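PDB 6PWI: putative hyaluronoglucosaminidase from Clostridium perfringens, which probably acts as a secreted family 84 glycoside hydrolase with hexosaminidase activity, cleaving N-acetylhexosamine units from glycans. Local coordinates for residues L391-N396 with L436-D441; D108-D113 with V129-G134; A562-A567 with K618-I623; W253-F258 with E276-K281. One frame throughout, in Å; residues are numbered along the deposited sequence.

Contact 1: L391-N396 with L436-D441. With EDO (1,2-ethanediol), chain H.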
loop_
_atom_site.group_PDB
_atom_site.type_symbol
_atom_site.label_atom_id
_atom_site.label_comp_id
_atom_site.label_asym_id
_atom_site.label_seq_id
_atom_site.Cartn_x
_atom_site.Cartn_y
_atom_site.Cartn_z
ATOM N N LEU A 391 -1.777 0.598 -10.090
ATOM C CA LEU A 391 -0.855 1.717 -9.970
ATOM C C LEU A 391 0.587 1.219 -9.953
ATOM O O LEU A 391 1.009 0.538 -9.021
ATOM C CB LEU A 391 -1.175 2.524 -8.709
ATOM C CG LEU A 391 -0.289 3.750 -8.496
ATOM C CD1 LEU A 391 -0.488 4.764 -9.607
ATOM C CD2 LEU A 391 -0.554 4.392 -7.146
ATOM N N ASN A 392 1.338 1.596 -10.991
ATOM C CA ASN A 392 2.737 1.226 -11.114
ATOM C C ASN A 392 3.609 2.199 -10.320
ATOM O O ASN A 392 4.454 2.889 -10.887
ATOM C CB ASN A 392 3.155 1.114 -12.582
ATOM C CG ASN A 392 2.920 -0.275 -13.133
ATOM O OD1 ASN A 392 3.149 -1.262 -12.437
ATOM N ND2 ASN A 392 2.452 -0.365 -14.369
ATOM N N TRP A 393 3.374 2.244 -9.006
ATOM C CA TRP A 393 4.204 2.937 -8.035
ATOM C C TRP A 393 3.940 2.280 -6.687
ATOM O O TRP A 393 2.783 2.037 -6.352
ATOM C CB TRP A 393 3.864 4.433 -7.979
ATOM C CG TRP A 393 4.529 5.164 -6.852
ATOM C CD1 TRP A 393 5.799 5.667 -6.831
ATOM C CD2 TRP A 393 3.966 5.471 -5.563
ATOM N NE1 TRP A 393 6.067 6.264 -5.627
ATOM C CE2 TRP A 393 4.958 6.164 -4.828
ATOM C CE3 TRP A 393 2.724 5.244 -4.963
ATOM C CZ2 TRP A 393 4.741 6.626 -3.527
ATOM C CZ3 TRP A 393 2.512 5.699 -3.679
ATOM C CH2 TRP A 393 3.504 6.381 -2.972
ATOM N N PRO A 394 4.967 2.020 -5.848
ATOM C CA PRO A 394 6.327 2.489 -6.092
ATOM C C PRO A 394 7.303 1.462 -6.662
ATOM O O PRO A 394 8.485 1.486 -6.321
ATOM C CB PRO A 394 6.723 2.806 -4.645
ATOM C CG PRO A 394 6.156 1.639 -3.867
ATOM C CD PRO A 394 4.841 1.331 -4.555
ATOM N N VAL A 395 6.807 0.589 -7.546
ATOM C CA VAL A 395 7.637 -0.403 -8.220
ATOM C C VAL A 395 8.928 0.253 -8.713
ATOM O O VAL A 395 8.895 1.283 -9.381
ATOM C CB VAL A 395 6.877 -1.121 -9.360
ATOM C CG1 VAL A 395 6.134 -0.158 -10.274
ATOM C CG2 VAL A 395 7.781 -2.031 -10.175
ATOM N N ASN A 396 10.065 -0.376 -8.401
ATOM C CA ASN A 396 11.363 0.207 -8.699
ATOM C C ASN A 396 12.140 -0.663 -9.691
ATOM O O ASN A 396 13.358 -0.538 -9.791
ATOM C CB ASN A 396 12.161 0.510 -7.423
ATOM C CG ASN A 396 12.510 -0.721 -6.611
ATOM O OD1 ASN A 396 12.039 -1.819 -6.888
ATOM N ND2 ASN A 396 13.340 -0.553 -5.597
ATOM N N LEU A 436 1.787 1.450 0.702
ATOM C CA LEU A 436 0.609 0.701 1.113
ATOM C C LEU A 436 -0.292 1.611 1.941
ATOM O O LEU A 436 -1.497 1.664 1.705
ATOM C CB LEU A 436 1.007 -0.562 1.884
ATOM C CG LEU A 436 0.912 -1.871 1.100
ATOM C CD1 LEU A 436 1.969 -1.938 0.005
ATOM C CD2 LEU A 436 1.051 -3.063 2.035
ATOM N N PHE A 437 0.314 2.351 2.879
ATOM C CA PHE A 437 -0.420 3.302 3.698
ATOM C C PHE A 437 -1.145 4.312 2.810
ATOM O O PHE A 437 -2.318 4.595 3.044
ATOM C CB PHE A 437 0.516 4.007 4.677
ATOM C CG PHE A 437 -0.184 4.736 5.795
ATOM C CD1 PHE A 437 -0.411 4.112 7.015
ATOM C CD2 PHE A 437 -0.612 6.047 5.635
ATOM C CE1 PHE A 437 -1.040 4.792 8.051
ATOM C CE2 PHE A 437 -1.246 6.722 6.670
ATOM C CZ PHE A 437 -1.450 6.098 7.880
ATOM N N ALA A 438 -0.446 4.831 1.786
ATOM C CA ALA A 438 -1.000 5.861 0.921
ATOM C C ALA A 438 -2.224 5.332 0.179
ATOM O O ALA A 438 -3.296 5.935 0.252
ATOM C CB ALA A 438 0.047 6.379 -0.027
ATOM N N ILE A 439 -2.057 4.191 -0.500
ATOM C CA ILE A 439 -3.114 3.576 -1.294
ATOM C C ILE A 439 -4.302 3.188 -0.409
ATOM O O ILE A 439 -5.448 3.312 -0.830
ATOM C CB ILE A 439 -2.563 2.382 -2.101
ATOM C CG1 ILE A 439 -1.459 2.817 -3.069
ATOM C CG2 ILE A 439 -3.668 1.616 -2.809
ATOM C CD1 ILE A 439 -1.769 4.064 -3.845
ATOM N N ALA A 440 -4.024 2.732 0.816
ATOM C CA ALA A 440 -5.067 2.349 1.749
ATOM C C ALA A 440 -5.931 3.561 2.086
ATOM O O ALA A 440 -7.156 3.484 2.006
ATOM C CB ALA A 440 -4.462 1.743 2.988
ATOM N N ASP A 441 -5.277 4.668 2.459
ATOM C CA ASP A 441 -5.947 5.892 2.856
ATOM C C ASP A 441 -6.731 6.445 1.668
ATOM O O ASP A 441 -7.929 6.698 1.766
ATOM C CB ASP A 441 -4.919 6.883 3.399
ATOM C CG ASP A 441 -5.492 8.144 4.029
ATOM O OD1 ASP A 441 -6.713 8.179 4.323
ATOM O OD2 ASP A 441 -4.702 9.082 4.242
HETATM C C1 EDO H . 0.210 -4.992 -16.619
HETATM O O1 EDO H . 0.912 -6.226 -16.529
HETATM C C2 EDO H . 0.577 -3.989 -15.582
HETATM O O2 EDO H . 1.930 -3.513 -15.570
#
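Leu-391 sets its CG opposite the backbone N (chi1 -179°), toward helix 433-444, and the second torsion turns CD2 to the front. From the helix, Ile-439 keeps CG1 anti to the carbonyl carbon (chi1 -61°), and its second torsion sends CD1 forward. CD2 of Leu-391 and CD1 of Ile-439 lie 3.5 Å apart. The side chains meet at a slant, and only these end methyls come close.

A looser touch lies beside this one. CZ3 of Trp-393 comes within 4.5 Å of CB of Ala-438. The alanine methyl sits at the edge of the indole, near the ring plane. One face of the indole carries CB of Pro-394, 3.6 Å above the plane and offset toward the rim. The peptide before Pro-394 is cis, consistent with its CB lying over the indole.

Asn-392 is the centre of an inverse gamma turn, closed by a weak bond from Trp-393 N to Leu-391 O (2.9 Å). Its side chain lies away from the helix. Asn-392 ND2 makes a weak but nearly straight bond (175°) to O2 of a 1,2-ethanediol 3.4 Å away, probably from the crystallisation liquor, and a further bond to Ile-367 O.

Segment 391-396 begins at the end of strand 387-391, the seventh of the (beta/alpha)8 barrel. Helix 433-444 follows the eighth strand, 418-423, whose Ile-421 touches both Leu-391 and Ile-439. No hydrogen bond joins the two segments. All four touching residues are buried and apolar where they meet, so the join rests on van der Waals packing and exclusion of water.

Contact 2: D108-D113 with V129-G134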
loop_
_atom_site.group_PDB
_atom_site.type_symbol
_atom_site.label_atom_id
_atom_site.label_comp_id
_atom_site.label_asym_id
_atom_site.label_seq_id
_atom_site.Cartn_x
_atom_site.Cartn_y
_atom_site.Cartn_z
ATOM N N ASP A 108 -28.357 -5.518 15.877
ATOM C CA ASP A 108 -29.175 -4.788 14.926
ATOM C C ASP A 108 -30.311 -4.105 15.685
ATOM O O ASP A 108 -30.603 -2.931 15.455
ATOM C CB ASP A 108 -29.673 -5.689 13.791
ATOM C CG ASP A 108 -30.488 -4.955 12.733
ATOM O OD1 ASP A 108 -30.175 -3.779 12.448
ATOM O OD2 ASP A 108 -31.439 -5.558 12.200
ATOM N N LYS A 109 -30.919 -4.860 16.612
ATOM C CA LYS A 109 -32.025 -4.392 17.429
ATOM C C LYS A 109 -31.590 -3.181 18.252
ATOM O O LYS A 109 -32.294 -2.174 18.290
ATOM C CB LYS A 109 -32.504 -5.531 18.332
ATOM C CG LYS A 109 -33.849 -5.311 19.003
ATOM C CD LYS A 109 -34.496 -6.604 19.451
ATOM C CE LYS A 109 -35.933 -6.412 19.888
ATOM N NZ LYS A 109 -36.006 -5.511 21.062
ATOM N N TYR A 110 -30.425 -3.287 18.904
ATOM C CA TYR A 110 -29.916 -2.207 19.737
ATOM C C TYR A 110 -29.809 -0.911 18.929
ATOM O O TYR A 110 -30.157 0.150 19.434
ATOM C CB TYR A 110 -28.615 -2.607 20.439
ATOM C CG TYR A 110 -27.816 -1.442 20.968
ATOM C CD1 TYR A 110 -28.051 -0.912 22.230
ATOM C CD2 TYR A 110 -26.826 -0.854 20.190
ATOM C CE1 TYR A 110 -27.324 0.171 22.705
ATOM C CE2 TYR A 110 -26.095 0.228 20.646
ATOM C CZ TYR A 110 -26.347 0.741 21.905
ATOM O OH TYR A 110 -25.613 1.805 22.335
ATOM N N PHE A 111 -29.338 -0.998 17.679
ATOM C CA PHE A 111 -29.166 0.191 16.856
ATOM C C PHE A 111 -30.518 0.763 16.447
ATOM O O PHE A 111 -30.710 1.973 16.483
ATOM C CB PHE A 111 -28.285 -0.075 15.635
ATOM C CG PHE A 111 -26.807 0.063 15.893
ATOM C CD1 PHE A 111 -26.158 1.266 15.665
ATOM C CD2 PHE A 111 -26.066 -1.008 16.370
ATOM C CE1 PHE A 111 -24.799 1.393 15.909
ATOM C CE2 PHE A 111 -24.707 -0.880 16.613
ATOM C CZ PHE A 111 -24.076 0.321 16.383
ATOM N N THR A 112 -31.446 -0.115 16.057
ATOM C CA THR A 112 -32.796 0.286 15.695
ATOM C C THR A 112 -33.506 0.947 16.879
ATOM O O THR A 112 -34.039 2.045 16.745
ATOM C CB THR A 112 -33.587 -0.910 15.149
ATOM O OG1 THR A 112 -32.941 -1.306 13.938
ATOM C CG2 THR A 112 -35.045 -0.588 14.892
ATOM N N ASP A 113 -33.499 0.266 18.032
ATOM C CA ASP A 113 -34.286 0.656 19.191
ATOM C C ASP A 113 -33.769 1.970 19.769
ATOM O O ASP A 113 -34.546 2.733 20.333
ATOM C CB ASP A 113 -34.282 -0.423 20.279
ATOM C CG ASP A 113 -35.194 -1.613 20.014
ATOM O OD1 ASP A 113 -35.942 -1.589 19.006
ATOM O OD2 ASP A 113 -35.143 -2.565 20.821
ATOM N N VAL A 129 -20.790 1.302 11.058
ATOM C CA VAL A 129 -20.975 2.317 12.078
ATOM C C VAL A 129 -20.271 1.850 13.345
ATOM O O VAL A 129 -20.375 0.683 13.714
ATOM C CB VAL A 129 -22.478 2.534 12.337
ATOM C CG1 VAL A 129 -22.734 3.341 13.600
ATOM C CG2 VAL A 129 -23.177 3.159 11.137
ATOM N N VAL A 130 -19.547 2.767 13.993
ATOM C CA VAL A 130 -18.983 2.503 15.310
ATOM C C VAL A 130 -19.615 3.479 16.299
ATOM O O VAL A 130 -19.609 4.686 16.073
ATOM C CB VAL A 130 -17.444 2.601 15.319
ATOM C CG1 VAL A 130 -16.870 2.307 16.698
ATOM C CG2 VAL A 130 -16.812 1.681 14.288
ATOM N N SER A 131 -20.178 2.947 17.386
ATOM C CA SER A 131 -20.829 3.791 18.374
ATOM C C SER A 131 -20.226 3.554 19.755
ATOM O O SER A 131 -20.117 2.415 20.205
ATOM C CB SER A 131 -22.311 3.565 18.370
ATOM O OG SER A 131 -22.849 3.808 19.655
ATOM N N VAL A 132 -19.812 4.647 20.400
ATOM C CA VAL A 132 -19.344 4.621 21.777
ATOM C C VAL A 132 -20.282 5.512 22.584
ATOM O O VAL A 132 -20.288 6.731 22.402
ATOM C CB VAL A 132 -17.871 5.070 21.900
ATOM C CG1 VAL A 132 -17.433 5.201 23.349
ATOM C CG2 VAL A 132 -16.926 4.144 21.147
ATOM N N LYS A 133 -21.097 4.872 23.436
ATOM C CA LYS A 133 -22.144 5.535 24.199
ATOM C C LYS A 133 -22.383 4.773 25.502
ATOM O O LYS A 133 -22.820 3.617 25.489
ATOM C CB LYS A 133 -23.426 5.626 23.367
ATOM C CG LYS A 133 -24.427 6.676 23.826
ATOM C CD LYS A 133 -25.684 6.689 22.985
ATOM C CE LYS A 133 -26.709 7.700 23.456
ATOM N NZ LYS A 133 -27.958 7.595 22.668
ATOM N N GLY A 134 -22.092 5.448 26.622
ATOM C CA GLY A 134 -22.211 4.869 27.948
ATOM C C GLY A 134 -21.347 3.619 28.089
ATOM O O GLY A 134 -20.151 3.645 27.811
HETATM O O HOH W 1 -23.058 2.232 21.709
#
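Tyr-110 OH and Ser-131 OG hold one water between them. The water lies 2.7 Å from Tyr-110 OH and 2.6 Å from Ser-131 OG. Tyr-110 OH and Ser-131 OG are themselves 4.3 Å apart, so the water acts as the bridge from helix to strand. Ser-131 offers OG from a position roughly opposite its backbone N (chi1 151°). This turns OG to the water; CB meets the phenylalanine ring.

The apolar part of the contact is carried by Phe-111. CE1 of its ring approaches CG1 of Val-129 at 3.7 Å. The phenylalanine and valine side chains run alongside one another, pointing opposite ways. The ring also reaches the serine, with CE1 of Phe-111 4.1 Å from CB of Ser-131. Both neighbours meet the ring obliquely.

Helix 106-114 thus packs on one face of the mixed beta-sheet in the region matched to domain 2 of glycoside hydrolase family 20. The axes of 108-113 and 129-133 pass 11.8 Å apart at 70°, so the helix runs steeply across the strand. Val-129 and Ser-131 point toward the helix, while Val-130 and Val-132 point away from it. Ala-138 of the neighbouring strand 136-141 touches both Tyr-110 and Phe-111, and Leu-140 touches Phe-111. The helix therefore covers more than one strand.

On an exposed side of the helix, Lys-109 and Asp-113 form a salt bridge one turn apart. NZ of Lys-109 lies 3.1 Å from OD2 of Asp-113, which accepts through its syn lone pair.

Contact 3: A562-A567 with K618-I623; sequences AYINSA and KDLSKI
The apolar packing centres on Leu-620, which points toward the other helix. Its CD1 lies 3.7 Å from CB of Tyr-563 and 4.1 Å from CG1 of Ile-564. Ile-564 has its CB directed away from helix 613-623, yet its CG1 is still within reach of Leu-620. Leu-620 and Ile-564 meet at a slant.

The ring of Tyr-563 packs on Ser-621. With CG anti to the carbonyl carbon (chi1 -84°), the ring reaches over to the serine. CB of Ser-621 lies 3.6 Å from both CZ and OH of Tyr-563 and meets the ring obliquely. Tyr-582 of helix 575-591 packs edge-to-face with Tyr-563, and its OH bonds to Ser-621 O. It therefore ties both segments to a third helix. A 1,2-ethanediol, probably from the crystallisation liquor, also lies near the Tyr-563 side chain.

No hydrogen bond joins the two segments. OG of Ser-621 turns back to Lys-618 O (3.1 Å), tilted 31° from the carbonyl plane. Lys-622 N reaches that oxygen from the same face, so two donors grip it. The serine hydroxyl bonds within its own helix, and it is CB that meets Tyr-563.

The short axes of 562-567 and 618-623 pass 9.9 Å apart at 29° and run broadly the same way. With helices 496-507 and 513-536 packing alongside, this is helix-to-helix packing typical of an alpha-helical bundle, here in the C-terminal part of the chain.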
loop_
_atom_site.group_PDB
_atom_site.type_symbol
_atom_site.label_atom_id
_atom_site.label_comp_id
_atom_site.label_asym_id
_atom_site.label_seq_id
_atom_site.Cartn_x
_atom_site.Cartn_y
_atom_site.Cartn_z
ATOM N N ALA A 562 31.498 17.959 4.701
ATOM C CA ALA A 562 32.898 18.231 4.423
ATOM C C ALA A 562 33.019 19.399 3.444
ATOM O O ALA A 562 33.825 20.305 3.667
ATOM C CB ALA A 562 33.600 16.994 3.920
ATOM N N TYR A 563 32.194 19.390 2.385
ATOM C CA TYR A 563 32.270 20.426 1.367
ATOM C C TYR A 563 31.864 21.779 1.948
ATOM O O TYR A 563 32.592 22.754 1.789
ATOM C CB TYR A 563 31.476 20.053 0.116
ATOM C CG TYR A 563 32.225 19.177 -0.853
ATOM C CD1 TYR A 563 33.454 19.560 -1.374
ATOM C CD2 TYR A 563 31.695 17.966 -1.265
ATOM C CE1 TYR A 563 34.141 18.759 -2.274
ATOM C CE2 TYR A 563 32.369 17.153 -2.163
ATOM C CZ TYR A 563 33.594 17.549 -2.669
ATOM O OH TYR A 563 34.248 16.738 -3.548
ATOM N N ILE A 564 30.718 21.826 2.637
ATOM C CA ILE A 564 30.312 23.028 3.344
ATOM C C ILE A 564 31.439 23.485 4.269
ATOM O O ILE A 564 31.712 24.678 4.367
ATOM C CB ILE A 564 28.989 22.831 4.105
ATOM C CG1 ILE A 564 27.833 22.535 3.145
ATOM C CG2 ILE A 564 28.698 24.046 4.976
ATOM C CD1 ILE A 564 26.640 21.870 3.802
ATOM N N ASN A 565 32.099 22.539 4.941
ATOM C CA ASN A 565 33.163 22.918 5.856
ATOM C C ASN A 565 34.305 23.562 5.076
ATOM O O ASN A 565 34.895 24.529 5.541
ATOM C CB ASN A 565 33.612 21.775 6.769
ATOM C CG ASN A 565 32.702 21.583 7.968
ATOM O OD1 ASN A 565 32.005 22.504 8.392
ATOM N ND2 ASN A 565 32.707 20.386 8.530
ATOM N N SER A 566 34.565 23.045 3.871
ATOM C CA SER A 566 35.626 23.537 3.008
ATOM C C SER A 566 35.335 24.973 2.579
ATOM O O SER A 566 36.216 25.825 2.629
ATOM C CB SER A 566 35.790 22.626 1.827
ATOM O OG SER A 566 36.732 23.147 0.909
ATOM N N ALA A 567 34.092 25.230 2.158
ATOM C CA ALA A 567 33.684 26.552 1.704
ATOM C C ALA A 567 33.848 27.566 2.834
ATOM O O ALA A 567 34.323 28.672 2.598
ATOM C CB ALA A 567 32.269 26.523 1.181
ATOM N N LYS A 618 27.880 18.102 -6.191
ATOM C CA LYS A 618 28.610 18.334 -7.426
ATOM C C LYS A 618 28.852 19.833 -7.602
ATOM O O LYS A 618 29.946 20.247 -7.984
ATOM C CB LYS A 618 27.875 17.702 -8.612
ATOM C CG LYS A 618 28.080 16.201 -8.747
ATOM C CD LYS A 618 27.133 15.570 -9.736
ATOM C CE LYS A 618 27.399 14.099 -9.974
ATOM N NZ LYS A 618 26.433 13.535 -10.950
ATOM N N ASP A 619 27.818 20.624 -7.297
ATOM C CA ASP A 619 27.867 22.073 -7.353
ATOM C C ASP A 619 28.949 22.599 -6.413
ATOM O O ASP A 619 29.778 23.409 -6.818
ATOM C CB ASP A 619 26.502 22.679 -7.021
ATOM C CG ASP A 619 25.636 22.976 -8.236
ATOM O OD1 ASP A 619 26.147 22.839 -9.376
ATOM O OD2 ASP A 619 24.454 23.372 -8.034
ATOM N N LEU A 620 28.929 22.145 -5.153
ATOM C CA LEU A 620 29.895 22.607 -4.172
ATOM C C LEU A 620 31.308 22.344 -4.680
ATOM O O LEU A 620 32.182 23.195 -4.533
ATOM C CB LEU A 620 29.660 21.905 -2.832
ATOM C CG LEU A 620 28.540 22.488 -1.974
ATOM C CD1 LEU A 620 28.192 21.549 -0.827
ATOM C CD2 LEU A 620 28.925 23.854 -1.441
ATOM N N SER A 621 31.523 21.172 -5.289
ATOM C CA SER A 621 32.874 20.757 -5.620
ATOM C C SER A 621 33.402 21.537 -6.824
ATOM O O SER A 621 34.613 21.678 -6.972
ATOM C CB SER A 621 32.992 19.261 -5.788
ATOM O OG SER A 621 32.576 18.865 -7.083
ATOM N N LYS A 622 32.487 22.048 -7.661
ATOM C CA LYS A 622 32.833 22.869 -8.814
ATOM C C LYS A 622 33.085 24.316 -8.392
ATOM O O LYS A 622 33.943 24.984 -8.957
ATOM C CB LYS A 622 31.712 22.864 -9.855
ATOM C CG LYS A 622 31.746 21.719 -10.855
ATOM C CD LYS A 622 30.477 21.639 -11.695
ATOM C CE LYS A 622 30.119 20.226 -12.118
ATOM N NZ LYS A 622 28.650 20.007 -12.121
ATOM N N ILE A 623 32.320 24.810 -7.417
ATOM C CA ILE A 623 32.391 26.208 -7.037
ATOM C C ILE A 623 33.607 26.431 -6.141
ATOM O O ILE A 623 34.360 27.376 -6.349
ATOM C CB ILE A 623 31.078 26.684 -6.384
ATOM C CG1 ILE A 623 29.925 26.702 -7.391
ATOM C CG2 ILE A 623 31.263 28.040 -5.721
ATOM C CD1 ILE A 623 28.547 26.754 -6.761
#

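Contact 4: W253-F258 with E276-K281; sequences WTIHPF and EKIIAK
Ile-278 fills the tight part of the contact, reaching from helix 268-286 to two residues of the segment 253-258. Its CG1 lies 3.8 Å from CD1 of Ile-255. Its CD1 goes further and comes within 3.9 Å of CB of Pro-257. Ile-278 turns CG1 anti to the backbone N (chi1 -160°), which stretches the chain toward both.

A second close touch is made by Lys-281 through its aliphatic part. CG of Lys-281 lies 3.7 Å from CH2 of Trp-253, and the two side chains cross at about a right angle. The lysine chain is bent at its later torsions. Its buried NZ bonds to the backbone oxygens of Tyr-220, Trp-225 and Glu-227, so three carbonyls satisfy the ammonium group. Trp-253 NE1 bonds to Tyr-229 OH.

The loose side lies on the outer face of the helix. Glu-276, Lys-277 and Ala-280 face solvent there and do not touch segment 253-258. No hydrogen bond crosses between the segments.

Pro-257 sits about 7 Å, side chain to side chain, from Asp-299, the predicted proton donor. His-256 bonds to Asp-299 through ND1, so the loop after the strand lies beside the probable active site. Strand 250-255, helix 268-286 and strand 293-296 form a beta-alpha-beta unit, here the third strand, its helix and the fourth strand of a (beta/alpha)8 barrel.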
loop_
_atom_site.group_PDB
_atom_site.type_symbol
_atom_site.label_atom_id
_atom_site.label_comp_id
_atom_site.label_asym_id
_atom_site.label_seq_id
_atom_site.Cartn_x
_atom_site.Cartn_y
_atom_site.Cartn_z
ATOM N N TRP A 253 -5.468 -15.275 -5.874
ATOM C CA TRP A 253 -4.569 -16.048 -6.715
ATOM C C TRP A 253 -4.831 -15.678 -8.170
ATOM O O TRP A 253 -5.954 -15.316 -8.502
ATOM C CB TRP A 253 -4.747 -17.550 -6.452
ATOM C CG TRP A 253 -3.668 -18.380 -7.083
ATOM C CD1 TRP A 253 -2.382 -18.533 -6.644
ATOM C CD2 TRP A 253 -3.772 -19.143 -8.298
ATOM N NE1 TRP A 253 -1.682 -19.339 -7.498
ATOM C CE2 TRP A 253 -2.505 -19.730 -8.523
ATOM C CE3 TRP A 253 -4.806 -19.391 -9.210
ATOM C CZ2 TRP A 253 -2.253 -20.554 -9.621
ATOM C CZ3 TRP A 253 -4.556 -20.208 -10.293
ATOM C CH2 TRP A 253 -3.294 -20.778 -10.494
ATOM N N THR A 254 -3.801 -15.755 -9.026
ATOM C CA THR A 254 -3.934 -15.347 -10.423
ATOM C C THR A 254 -3.340 -16.395 -11.364
ATOM O O THR A 254 -2.529 -17.216 -10.943
ATOM C CB THR A 254 -3.275 -13.984 -10.694
ATOM O OG1 THR A 254 -1.892 -14.048 -10.339
ATOM C CG2 THR A 254 -3.957 -12.845 -9.969
ATOM N N ILE A 255 -3.719 -16.317 -12.648
ATOM C CA ILE A 255 -3.304 -17.279 -13.661
ATOM C C ILE A 255 -3.098 -16.574 -15.005
ATOM O O ILE A 255 -3.815 -15.629 -15.324
ATOM C CB ILE A 255 -4.325 -18.433 -13.753
ATOM C CG1 ILE A 255 -3.859 -19.539 -14.700
ATOM C CG2 ILE A 255 -5.720 -17.928 -14.110
ATOM C CD1 ILE A 255 -4.593 -20.852 -14.500
ATOM N N HIS A 256 -2.112 -17.045 -15.785
ATOM C CA HIS A 256 -1.885 -16.617 -17.160
ATOM C C HIS A 256 -2.211 -17.759 -18.118
ATOM O O HIS A 256 -1.311 -18.490 -18.520
ATOM C CB HIS A 256 -0.408 -16.264 -17.373
ATOM C CG HIS A 256 0.027 -15.037 -16.652
ATOM N ND1 HIS A 256 0.215 -13.833 -17.301
ATOM C CD2 HIS A 256 0.302 -14.820 -15.346
ATOM C CE1 HIS A 256 0.595 -12.924 -16.423
ATOM N NE2 HIS A 256 0.651 -13.505 -15.214
ATOM N N PRO A 257 -3.484 -17.982 -18.509
ATOM C CA PRO A 257 -3.818 -19.098 -19.394
ATOM C C PRO A 257 -3.806 -18.873 -20.906
ATOM O O PRO A 257 -4.266 -19.736 -21.649
ATOM C CB PRO A 257 -5.254 -19.394 -18.954
ATOM C CG PRO A 257 -5.821 -18.029 -18.647
ATOM C CD PRO A 257 -4.671 -17.247 -18.048
ATOM N N PHE A 258 -3.270 -17.741 -21.379
ATOM C CA PHE A 258 -3.386 -17.436 -22.797
ATOM C C PHE A 258 -2.013 -17.319 -23.447
ATOM O O PHE A 258 -1.870 -16.640 -24.463
ATOM C CB PHE A 258 -4.197 -16.160 -23.039
ATOM C CG PHE A 258 -5.575 -16.138 -22.427
ATOM C CD1 PHE A 258 -6.593 -16.930 -22.938
ATOM C CD2 PHE A 258 -5.857 -15.312 -21.350
ATOM C CE1 PHE A 258 -7.859 -16.908 -22.377
ATOM C CE2 PHE A 258 -7.125 -15.287 -20.791
ATOM C CZ PHE A 258 -8.125 -16.086 -21.305
ATOM N N GLU A 276 -11.290 -28.191 -18.117
ATOM C CA GLU A 276 -11.296 -29.138 -17.011
ATOM C C GLU A 276 -10.099 -28.871 -16.101
ATOM O O GLU A 276 -10.212 -28.948 -14.877
ATOM C CB GLU A 276 -11.246 -30.578 -17.527
ATOM C CG GLU A 276 -12.607 -31.153 -17.881
ATOM C CD GLU A 276 -12.642 -32.646 -18.190
ATOM O OE1 GLU A 276 -11.658 -33.354 -17.862
ATOM O OE2 GLU A 276 -13.658 -33.101 -18.758
ATOM N N LYS A 277 -8.961 -28.551 -16.727
ATOM C CA LYS A 277 -7.703 -28.386 -16.015
ATOM C C LYS A 277 -7.693 -27.064 -15.253
ATOM O O LYS A 277 -7.321 -27.043 -14.081
ATOM C CB LYS A 277 -6.508 -28.519 -16.963
ATOM C CG LYS A 277 -6.629 -29.669 -17.947
ATOM C CD LYS A 277 -5.393 -30.512 -18.075
ATOM C CE LYS A 277 -5.649 -31.716 -18.955
ATOM N NZ LYS A 277 -4.426 -32.098 -19.694
ATOM N N ILE A 278 -8.121 -25.977 -15.912
ATOM C CA ILE A 278 -8.130 -24.680 -15.252
ATOM C C ILE A 278 -9.024 -24.753 -14.014
ATOM O O ILE A 278 -8.640 -24.296 -12.938
ATOM C CB ILE A 278 -8.485 -23.518 -16.210
ATOM C CG1 ILE A 278 -8.010 -22.171 -15.655
ATOM C CG2 ILE A 278 -9.970 -23.493 -16.544
ATOM C CD1 ILE A 278 -7.938 -21.054 -16.676
ATOM N N ILE A 279 -10.197 -25.379 -14.163
ATOM C CA ILE A 279 -11.138 -25.499 -13.064
ATOM C C ILE A 279 -10.530 -26.387 -11.978
ATOM O O ILE A 279 -10.707 -26.118 -10.793
ATOM C CB ILE A 279 -12.520 -25.977 -13.567
ATOM C CG1 ILE A 279 -13.297 -24.819 -14.203
ATOM C CG2 ILE A 279 -13.326 -26.647 -12.455
ATOM C CD1 ILE A 279 -14.494 -25.248 -15.014
ATOM N N ALA A 280 -9.785 -27.421 -12.382
ATOM C CA ALA A 280 -9.133 -28.282 -11.408
ATOM C C ALA A 280 -8.151 -27.444 -10.591
ATOM O O ALA A 280 -8.148 -27.501 -9.361
ATOM C CB ALA A 280 -8.456 -29.447 -12.090
ATOM N N LYS A 281 -7.345 -26.642 -11.297
ATOM C CA LYS A 281 -6.347 -25.805 -10.658
ATOM C C LYS A 281 -7.019 -24.833 -9.692
ATOM O O LYS A 281 -6.517 -24.627 -8.589
ATOM C CB LYS A 281 -5.491 -25.061 -11.686
ATOM C CG LYS A 281 -4.340 -24.263 -11.094
ATOM C CD LYS A 281 -3.509 -25.042 -10.097
ATOM C CE LYS A 281 -2.031 -24.748 -10.213
ATOM N NZ LYS A 281 -1.569 -24.849 -11.619
#

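Along the chain the order is contact 2, contact 4, contact 1, contact 3, one after another, without overlap. Contacts 4 and 1 share the eight-stranded barrel: contact 4 belongs to its third strand, and contact 1 joins the end of the seventh strand to the helix after the eighth. Their centres lie about 28 Å apart. Contact 2 sits in the mixed-sheet region, its centre about 35 Å from that of contact 1. Contact 3 is about 36 Å from contact 1 and about 65 Å from contact 2, centre to centre. None touch. The chain is one piece of a larger protein and holds the mixed-sheet region, the barrel between, and the C-terminal helices. Contact 4 is nearest the predicted proton donor.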